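Local coordinates for bifunctional endo-1,4-beta-xylanase A (Neocallimastix patriciarum, PDB 2VG9), which hydrolyses internal beta-1,4-xylosidic linkages of xylan as a family 11 glycoside hydrolase with a beta jelly-roll fold, at residues A[1-13]-A[21-34]. Sequence-based numbering, arbitrary orientation.
Sequences MKFTVGNGQNQHK and YEIWTNGGEGSMTL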
ATOM      1  N   MET A   1      -7.261 -19.172  -9.091  1.00 23.09           N
ATOM      2  CA  MET A   1      -8.072 -19.011  -7.835  1.00 22.01           C
ATOM      3  C   MET A   1      -8.521 -17.542  -7.634  1.00 21.46           C
ATOM      4  O   MET A   1      -7.688 -16.655  -7.457  1.00 20.09           O
ATOM      5  CB  MET A   1      -7.270 -19.502  -6.627  1.00 21.82           C
ATOM      6  CG  MET A   1      -8.047 -19.497  -5.346  1.00 22.17           C
ATOM      7  SD  MET A   1      -9.401 -20.679  -5.387  1.00 22.27           S
ATOM      8  CE  MET A   1     -10.532 -19.882  -4.233  1.00 21.10           C
ATOM      9  N   LYS A   2      -9.844 -17.331  -7.637  1.00 21.17           N
ATOM     10  CA  LYS A   2     -10.447 -16.000  -7.613  1.00 20.58           C
ATOM     11  C   LYS A   2     -11.324 -15.703  -6.359  1.00 19.95           C
ATOM     12  O   LYS A   2     -12.066 -16.560  -5.852  1.00 19.52           O
ATOM     13  CB  LYS A   2     -11.225 -15.762  -8.917  1.00 20.69           C
ATOM     14  CG  LYS A   2     -11.888 -14.416  -9.011  1.00 24.35           C
ATOM     15  CD  LYS A   2     -13.137 -14.449  -9.898  1.00 28.37           C
ATOM     16  CE  LYS A   2     -12.890 -13.802 -11.274  1.00 32.26           C
ATOM     17  NZ  LYS A   2     -14.177 -13.742 -12.095  1.00 30.24           N
ATOM     18  N   PHE A   3     -11.241 -14.459  -5.897  1.00 17.87           N
ATOM     19  CA  PHE A   3     -11.989 -13.962  -4.752  1.00 16.83           C
ATOM     20  C   PHE A   3     -12.705 -12.690  -5.177  1.00 16.93           C
ATOM     21  O   PHE A   3     -12.050 -11.774  -5.690  1.00 15.17           O
ATOM     22  CB  PHE A   3     -11.034 -13.645  -3.617  1.00 15.16           C
ATOM     23  CG  PHE A   3     -10.287 -14.855  -3.133  1.00 16.59           C
ATOM     24  CD1 PHE A   3     -10.913 -15.771  -2.284  1.00 14.90           C
ATOM     25  CD2 PHE A   3      -8.979 -15.103  -3.558  1.00 14.95           C
ATOM     26  CE1 PHE A   3     -10.239 -16.923  -1.866  1.00 17.06           C
ATOM     27  CE2 PHE A   3      -8.300 -16.234  -3.130  1.00 16.47           C
ATOM     28  CZ  PHE A   3      -8.929 -17.139  -2.272  1.00 14.25           C
ATOM     29  N   THR A   4     -14.029 -12.665  -4.980  1.00 16.35           N
ATOM     30  CA  THR A   4     -14.892 -11.610  -5.501  1.00 16.38           C
ATOM     31  C   THR A   4     -15.501 -10.838  -4.344  1.00 16.54           C
ATOM     32  O   THR A   4     -15.883 -11.431  -3.332  1.00 16.53           O
ATOM     33  CB  THR A   4     -15.986 -12.167  -6.434  1.00 16.44           C
ATOM     34  OG1 THR A   4     -15.359 -12.796  -7.555  1.00 18.01           O
ATOM     35  CG2 THR A   4     -16.885 -11.035  -6.992  1.00 17.02           C
ATOM     36  N   VAL A   5     -15.569  -9.516  -4.480  1.00 15.75           N
ATOM     37  CA  VAL A   5     -16.190  -8.689  -3.452  1.00 16.17           C
ATOM     38  C   VAL A   5     -17.285  -7.776  -4.045  1.00 17.24           C
ATOM     39  O   VAL A   5     -17.268  -7.455  -5.245  1.00 16.61           O
ATOM     40  CB  VAL A   5     -15.145  -7.863  -2.626  1.00 16.24           C
ATOM     41  CG1 VAL A   5     -14.211  -8.791  -1.811  1.00 12.65           C
ATOM     42  CG2 VAL A   5     -14.344  -6.902  -3.555  1.00 15.18           C
ATOM     43  N   GLY A   6     -18.228  -7.377  -3.194  1.00 18.59           N
ATOM     44  CA  GLY A   6     -19.316  -6.498  -3.593  1.00 21.83           C
ATOM     45  C   GLY A   6     -20.552  -7.220  -4.090  1.00 24.47           C
ATOM     46  O   GLY A   6     -21.483  -6.584  -4.608  1.00 24.93           O
ATOM     47  N   ASN A   7     -20.555  -8.544  -3.941  1.00 26.67           N
ATOM     48  CA  ASN A   7     -21.659  -9.397  -4.395  1.00 29.54           C
ATOM     49  C   ASN A   7     -22.133 -10.364  -3.293  1.00 29.26           C
ATOM     50  O   ASN A   7     -22.491 -11.510  -3.568  1.00 30.12           O
ATOM     51  CB  ASN A   7     -21.258 -10.168  -5.665  1.00 30.60           C
ATOM     52  CG  ASN A   7     -21.043  -9.251  -6.876  1.00 35.77           C
ATOM     53  OD1 ASN A   7     -21.934  -8.474  -7.256  1.00 39.88           O
ATOM     54  ND2 ASN A   7     -19.845  -9.340  -7.495  1.00 40.35           N
ATOM     55  N   GLY A   8     -22.155  -9.876  -2.053  1.00 29.16           N
ATOM     56  CA  GLY A   8     -22.476 -10.704  -0.884  1.00 28.57           C
ATOM     57  C   GLY A   8     -21.442 -10.613   0.234  1.00 27.71           C
ATOM     58  O   GLY A   8     -21.792 -10.415   1.401  1.00 28.52           O
ATOM     59  N   GLN A   9     -20.166 -10.768  -0.127  1.00 26.58           N
ATOM     60  CA  GLN A   9     -19.041 -10.555   0.799  1.00 25.08           C
ATOM     61  C   GLN A   9     -18.276  -9.329   0.361  1.00 23.39           C
ATOM     62  O   GLN A   9     -17.929  -9.222  -0.814  1.00 22.91           O
ATOM     63  CB  GLN A   9     -18.069 -11.743   0.783  1.00 25.63           C
ATOM     64  CG  GLN A   9     -18.700 -13.124   0.946  1.00 27.53           C
ATOM     65  CD  GLN A   9     -19.393 -13.296   2.269  1.00 31.57           C
ATOM     66  OE1 GLN A   9     -20.518 -13.815   2.323  1.00 35.04           O
ATOM     67  NE2 GLN A   9     -18.745 -12.856   3.351  1.00 31.29           N
ATOM     68  N   ASN A  10     -18.004  -8.426   1.300  1.00 21.70           N
ATOM     69  CA  ASN A  10     -17.220  -7.230   1.000  1.00 21.23           C
ATOM     70  C   ASN A  10     -15.705  -7.360   1.203  1.00 20.49           C
ATOM     71  O   ASN A  10     -14.962  -6.437   0.877  1.00 19.27           O
ATOM     72  CB  ASN A  10     -17.760  -6.028   1.773  1.00 21.78           C
ATOM     73  CG  ASN A  10     -19.066  -5.480   1.163  1.00 24.92           C
ATOM     74  OD1 ASN A  10     -19.362  -5.683  -0.029  1.00 27.67           O
ATOM     75  ND2 ASN A  10     -19.844  -4.791   1.982  1.00 27.65           N
ATOM     76  N   GLN A  11     -15.255  -8.497   1.741  1.00 19.02           N
ATOM     77  CA  GLN A  11     -13.836  -8.699   2.022  1.00 18.92           C
ATOM     78  C   GLN A  11     -13.465 -10.171   1.967  1.00 17.57           C
ATOM     79  O   GLN A  11     -14.293 -11.034   2.266  1.00 16.63           O
ATOM     80  CB  GLN A  11     -13.488  -8.147   3.401  1.00 19.96           C
ATOM     81  CG  GLN A  11     -12.001  -8.239   3.773  1.00 24.94           C
ATOM     82  CD  GLN A  11     -11.783  -7.882   5.218  1.00 33.75           C
ATOM     83  OE1 GLN A  11     -12.649  -8.157   6.075  1.00 35.81           O
ATOM     84  NE2 GLN A  11     -10.643  -7.241   5.513  1.00 34.43           N
ATOM     85  N   HIS A  12     -12.224 -10.437   1.564  1.00 16.37           N
ATOM     86  CA  HIS A  12     -11.568 -11.737   1.711  1.00 15.84           C
ATOM     87  C   HIS A  12     -10.105 -11.457   2.035  1.00 16.52           C
ATOM     88  O   HIS A  12      -9.438 -10.659   1.354  1.00 15.26           O
ATOM     89  CB  HIS A  12     -11.615 -12.564   0.422  1.00 16.74           C
ATOM     90  CG  HIS A  12     -12.993 -12.919  -0.047  1.00 18.12           C
ATOM     91  ND1 HIS A  12     -13.792 -13.826   0.610  1.00 21.40           N
ATOM     92  CD2 HIS A  12     -13.704 -12.506  -1.126  1.00 18.33           C
ATOM     93  CE1 HIS A  12     -14.947 -13.940  -0.025  1.00 20.35           C
ATOM     94  NE2 HIS A  12     -14.908 -13.166  -1.096  1.00 20.14           N
ATOM     95  N   LYS A  13      -9.593 -12.107   3.077  1.00 16.15           N
ATOM     96  CA  LYS A  13      -8.186 -12.012   3.378  1.00 17.57           C
ATOM     97  C   LYS A  13      -7.659 -13.410   3.728  1.00 16.22           C
ATOM     98  O   LYS A  13      -8.374 -14.227   4.302  1.00 15.34           O
ATOM     99  CB  LYS A  13      -7.889 -10.992   4.491  1.00 16.61           C
ATOM    100  CG  LYS A  13      -8.304 -11.420   5.857  1.00 21.90           C
ATOM    101  CD  LYS A  13      -7.896 -10.418   6.956  1.00 23.02           C
ATOM    102  CE  LYS A  13      -9.102  -9.591   7.457  1.00 32.26           C
ATOM    103  NZ  LYS A  13     -10.261 -10.412   7.987  1.00 33.41           N
ATOM    104  N   TYR A  21      -2.843 -12.113   1.164  1.00 11.65           N
ATOM    105  CA  TYR A  21      -3.685 -11.455   0.179  1.00 12.21           C
ATOM    106  C   TYR A  21      -4.878 -10.830   0.915  1.00 12.88           C
ATOM    107  O   TYR A  21      -5.313 -11.335   1.950  1.00 12.45           O
ATOM    108  CB  TYR A  21      -4.124 -12.413  -0.955  1.00 12.13           C
ATOM    109  CG  TYR A  21      -5.091 -13.510  -0.523  1.00 14.59           C
ATOM    110  CD1 TYR A  21      -6.471 -13.270  -0.441  1.00 13.60           C
ATOM    111  CD2 TYR A  21      -4.628 -14.796  -0.225  1.00 11.98           C
ATOM    112  CE1 TYR A  21      -7.373 -14.283  -0.014  1.00 13.98           C
ATOM    113  CE2 TYR A  21      -5.518 -15.826   0.203  1.00 13.95           C
ATOM    114  CZ  TYR A  21      -6.872 -15.560   0.299  1.00 14.92           C
ATOM    115  OH  TYR A  21      -7.733 -16.563   0.692  1.00 15.20           O
ATOM    116  N   GLU A  22      -5.380  -9.722   0.386  1.00 12.99           N
ATOM    117  CA  GLU A  22      -6.535  -9.036   0.947  1.00 15.48           C
ATOM    118  C   GLU A  22      -7.225  -8.256  -0.181  1.00 14.08           C
ATOM    119  O   GLU A  22      -6.569  -7.509  -0.919  1.00 13.05           O
ATOM    120  CB  GLU A  22      -6.101  -8.082   2.076  1.00 15.18           C
ATOM    121  CG  GLU A  22      -7.216  -7.119   2.519  1.00 18.99           C
ATOM    122  CD  GLU A  22      -6.910  -6.423   3.842  1.00 21.16           C
ATOM    123  OE1 GLU A  22      -5.763  -5.941   4.022  1.00 26.09           O
ATOM    124  OE2 GLU A  22      -7.844  -6.337   4.697  1.00 29.22           O
ATOM    125  N   ILE A  23      -8.535  -8.463  -0.316  1.00 13.71           N
ATOM    126  CA  ILE A  23      -9.383  -7.647  -1.204  1.00 13.19           C
ATOM    127  C   ILE A  23     -10.574  -7.162  -0.370  1.00 13.55           C
ATOM    128  O   ILE A  23     -11.093  -7.922   0.468  1.00 12.81           O
ATOM    129  CB  ILE A  23      -9.841  -8.442  -2.471  1.00 13.67           C
ATOM    130  CG1 ILE A  23     -10.683  -7.539  -3.381  1.00 12.87           C
ATOM    131  CG2 ILE A  23     -10.510  -9.846  -2.062  1.00 12.57           C
ATOM    132  CD1 ILE A  23     -11.024  -8.073  -4.707  1.00  8.99           C
ATOM    133  N   TRP A  24     -10.977  -5.901  -0.564  1.00 11.84           N
ATOM    134  CA  TRP A  24     -12.072  -5.317   0.208  1.00 12.38           C
ATOM    135  C   TRP A  24     -12.762  -4.252  -0.631  1.00 12.57           C
ATOM    136  O   TRP A  24     -12.136  -3.623  -1.508  1.00 11.46           O
ATOM    137  CB  TRP A  24     -11.541  -4.747   1.537  1.00 12.86           C
ATOM    138  CG  TRP A  24     -12.484  -3.835   2.272  1.00 14.90           C
ATOM    139  CD1 TRP A  24     -13.336  -4.159   3.295  1.00 15.28           C
ATOM    140  CD2 TRP A  24     -12.661  -2.431   2.034  1.00 13.92           C
ATOM    141  NE1 TRP A  24     -14.042  -3.049   3.687  1.00 17.97           N
ATOM    142  CE2 TRP A  24     -13.635  -1.975   2.935  1.00 17.02           C
ATOM    143  CE3 TRP A  24     -12.099  -1.530   1.134  1.00 14.55           C
ATOM    144  CZ2 TRP A  24     -14.045  -0.644   2.970  1.00 16.46           C
ATOM    145  CZ3 TRP A  24     -12.509  -0.222   1.162  1.00 13.94           C
ATOM    146  CH2 TRP A  24     -13.478   0.211   2.074  1.00 14.91           C
ATOM    147  N   THR A  25     -14.055  -4.057  -0.383  1.00 13.56           N
ATOM    148  CA  THR A  25     -14.779  -2.934  -0.989  1.00 13.75           C
ATOM    149  C   THR A  25     -15.824  -2.375  -0.037  1.00 14.41           C
ATOM    150  O   THR A  25     -16.283  -3.046   0.868  1.00 13.24           O
ATOM    151  CB  THR A  25     -15.412  -3.282  -2.374  1.00 14.41           C
ATOM    152  OG1 THR A  25     -15.840  -2.064  -3.023  1.00 14.98           O
ATOM    153  CG2 THR A  25     -16.600  -4.255  -2.201  1.00 12.33           C
ATOM    154  N   ASN A  26     -16.125  -1.095  -0.198  1.00 16.30           N
ATOM    155  CA  ASN A  26     -17.334  -0.525   0.339  1.00 17.48           C
ATOM    156  C   ASN A  26     -18.025   0.107  -0.842  1.00 18.48           C
ATOM    157  O   ASN A  26     -17.546   1.119  -1.387  1.00 18.56           O
ATOM    158  CB  ASN A  26     -17.035   0.540   1.383  1.00 18.48           C
ATOM    159  CG  ASN A  26     -18.294   1.119   1.974  1.00 22.40           C
ATOM    160  OD1 ASN A  26     -18.875   0.533   2.875  1.00 26.93           O
ATOM    161  ND2 ASN A  26     -18.724   2.271   1.466  1.00 27.49           N
ATOM    162  N   GLY A  27     -19.093  -0.534  -1.294  1.00 18.33           N
ATOM    163  CA  GLY A  27     -19.977   0.048  -2.290  1.00 18.37           C
ATOM    164  C   GLY A  27     -19.633  -0.224  -3.735  1.00 18.88           C
ATOM    165  O   GLY A  27     -20.368   0.216  -4.621  1.00 19.87           O
ATOM    166  N   GLY A  28     -18.513  -0.908  -3.986  1.00 18.30           N
ATOM    167  CA  GLY A  28     -18.122  -1.274  -5.335  1.00 17.69           C
ATOM    168  C   GLY A  28     -18.215  -2.780  -5.520  1.00 18.23           C
ATOM    169  O   GLY A  28     -18.849  -3.472  -4.729  1.00 17.97           O
ATOM    170  N   GLU A  29     -17.567  -3.284  -6.566  1.00 18.47           N
ATOM    171  CA  GLU A  29     -17.387  -4.718  -6.798  1.00 18.69           C
ATOM    172  C   GLU A  29     -16.009  -4.899  -7.407  1.00 18.11           C
ATOM    173  O   GLU A  29     -15.434  -3.948  -7.975  1.00 16.05           O
ATOM    174  CB  GLU A  29     -18.467  -5.351  -7.728  1.00 20.07           C
ATOM    175  CG  GLU A  29     -18.201  -5.229  -9.254  1.00 25.61           C
ATOM    176  CD  GLU A  29     -17.334  -6.375  -9.860  1.00 31.51           C
ATOM    177  OE1 GLU A  29     -17.461  -7.548  -9.388  1.00 32.83           O
ATOM    178  OE2 GLU A  29     -16.541  -6.099 -10.829  1.00 32.64           O
ATOM    179  N   GLY A  30     -15.489  -6.123  -7.312  1.00 16.33           N
ATOM    180  CA  GLY A  30     -14.168  -6.403  -7.836  1.00 16.01           C
ATOM    181  C   GLY A  30     -13.745  -7.815  -7.487  1.00 15.76           C
ATOM    182  O   GLY A  30     -14.489  -8.563  -6.845  1.00 14.55           O
ATOM    183  N   SER A  31     -12.546  -8.177  -7.925  1.00 15.40           N
ATOM    184  CA  SER A  31     -12.035  -9.488  -7.676  1.00 15.10           C
ATOM    185  C   SER A  31     -10.519  -9.471  -7.713  1.00 15.36           C
ATOM    186  O   SER A  31      -9.915  -8.539  -8.239  1.00 14.74           O
ATOM    187  CB  SER A  31     -12.605 -10.478  -8.687  1.00 15.44           C
ATOM    188  OG  SER A  31     -12.150 -10.213  -9.999  1.00 15.79           O
ATOM    189  N   MET A  32      -9.929 -10.481  -7.078  1.00 15.13           N
ATOM    190  CA  MET A  32      -8.507 -10.727  -7.142  1.00 15.32           C
ATOM    191  C   MET A  32      -8.346 -12.159  -7.563  1.00 13.26           C
ATOM    192  O   MET A  32      -9.023 -13.041  -7.051  1.00 12.32           O
ATOM    193  CB  MET A  32      -7.839 -10.523  -5.772  1.00 14.46           C
ATOM    194  CG  MET A  32      -6.340 -10.926  -5.759  1.00 17.38           C
ATOM    195  SD  MET A  32      -5.524 -10.828  -4.127  1.00 18.90           S
ATOM    196  CE  MET A  32      -6.846 -10.073  -3.261  1.00 15.51           C
ATOM    197  N   THR A  33      -7.412 -12.386  -8.470  1.00 13.80           N
ATOM    198  CA  THR A  33      -7.032 -13.748  -8.895  1.00 13.84           C
ATOM    199  C   THR A  33      -5.596 -13.923  -8.478  1.00 13.09           C
ATOM    200  O   THR A  33      -4.737 -13.178  -8.934  1.00 13.59           O
ATOM    201  CB  THR A  33      -7.239 -13.922 -10.447  1.00 14.05           C
ATOM    202  OG1 THR A  33      -8.638 -13.713 -10.757  1.00 13.87           O
ATOM    203  CG2 THR A  33      -6.849 -15.296 -10.937  1.00 13.26           C
ATOM    204  N   LEU A  34      -5.327 -14.893  -7.608  1.00 12.58           N
ATOM    205  CA  LEU A  34      -3.943 -15.204  -7.182  1.00 13.06           C
ATOM    206  C   LEU A  34      -3.096 -15.754  -8.311  1.00 12.77           C
ATOM    207  O   LEU A  34      -3.619 -16.419  -9.190  1.00 13.39           O
ATOM    208  CB  LEU A  34      -3.936 -16.256  -6.055  1.00 12.82           C
ATOM    209  CG  LEU A  34      -4.766 -16.013  -4.815  1.00 13.94           C
ATOM    210  CD1 LEU A  34      -4.543 -17.149  -3.800  1.00 15.16           C
ATOM    211  CD2 LEU A  34      -4.470 -14.633  -4.201  1.00 14.30           C
TER
HETATM  212  O   HOH W   1     -20.455  -3.112  -0.452  1.00 31.19           O
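Phe-3 and Tyr-21 form an offset stack between two sheets, ring centroids 4.7 Å apart and planes at 20°. Tyr-21 CE1 lies over one face of the phenylalanine, displaced toward its rim, while Leu-34 CG meets the edge of that ring in plane. With CG anti to the carbonyl carbon (chi1 -62°), the Phe-3 ring comes to lie against Tyr-21. Beside the stack, Val-5 and Ile-23 meet tip to tip, Val-5 CG2 lying 3.7 Å from Ile-23 CD1, and Thr-25 CG2 packs on the same Val-5 methyl. Were Phe-3 cut back to an alanine, Tyr-21 would probably lose its stacking partner and a gap would open beside Leu-34.

Backbone pairing is antiparallel on both levels. Strand 2-5 joins strand 29-34 through Phe-3 with Met-32 and Val-5 with Gly-30, both hydrogen-bonded pairs; Val-5 N donates to Gly-30 O at 2.8 Å. In the second sheet His-12 and Ile-23 exchange two bonds, and Thr-25 N donates to Asn-10 O.

Among polar side chains, Gln-11 NE2 donates to the anti lone pair of Glu-22 OE2 (3.1 Å), a bond bent to 136° at the hydrogen although amide and carboxylate are nearly coplanar. Glu-22 OE1 forms a salt bridge with Arg-56, so the carboxylate is gripped through both oxygens. His-12 NE2 makes a weak bond to Thr-4 O, linking the two levels within segment 1-13.

The two sheets pack face to face as in the beta jelly roll of family 11 xylanases, and each segment gives one strand to each sheet. Strand 2-5 is the outermost of its sheet, with 29-34 between it and 40-45; strand 19-26 lies between its hairpin partner 11-16 and strand 52-60, where Ile-23 touches Phe-53.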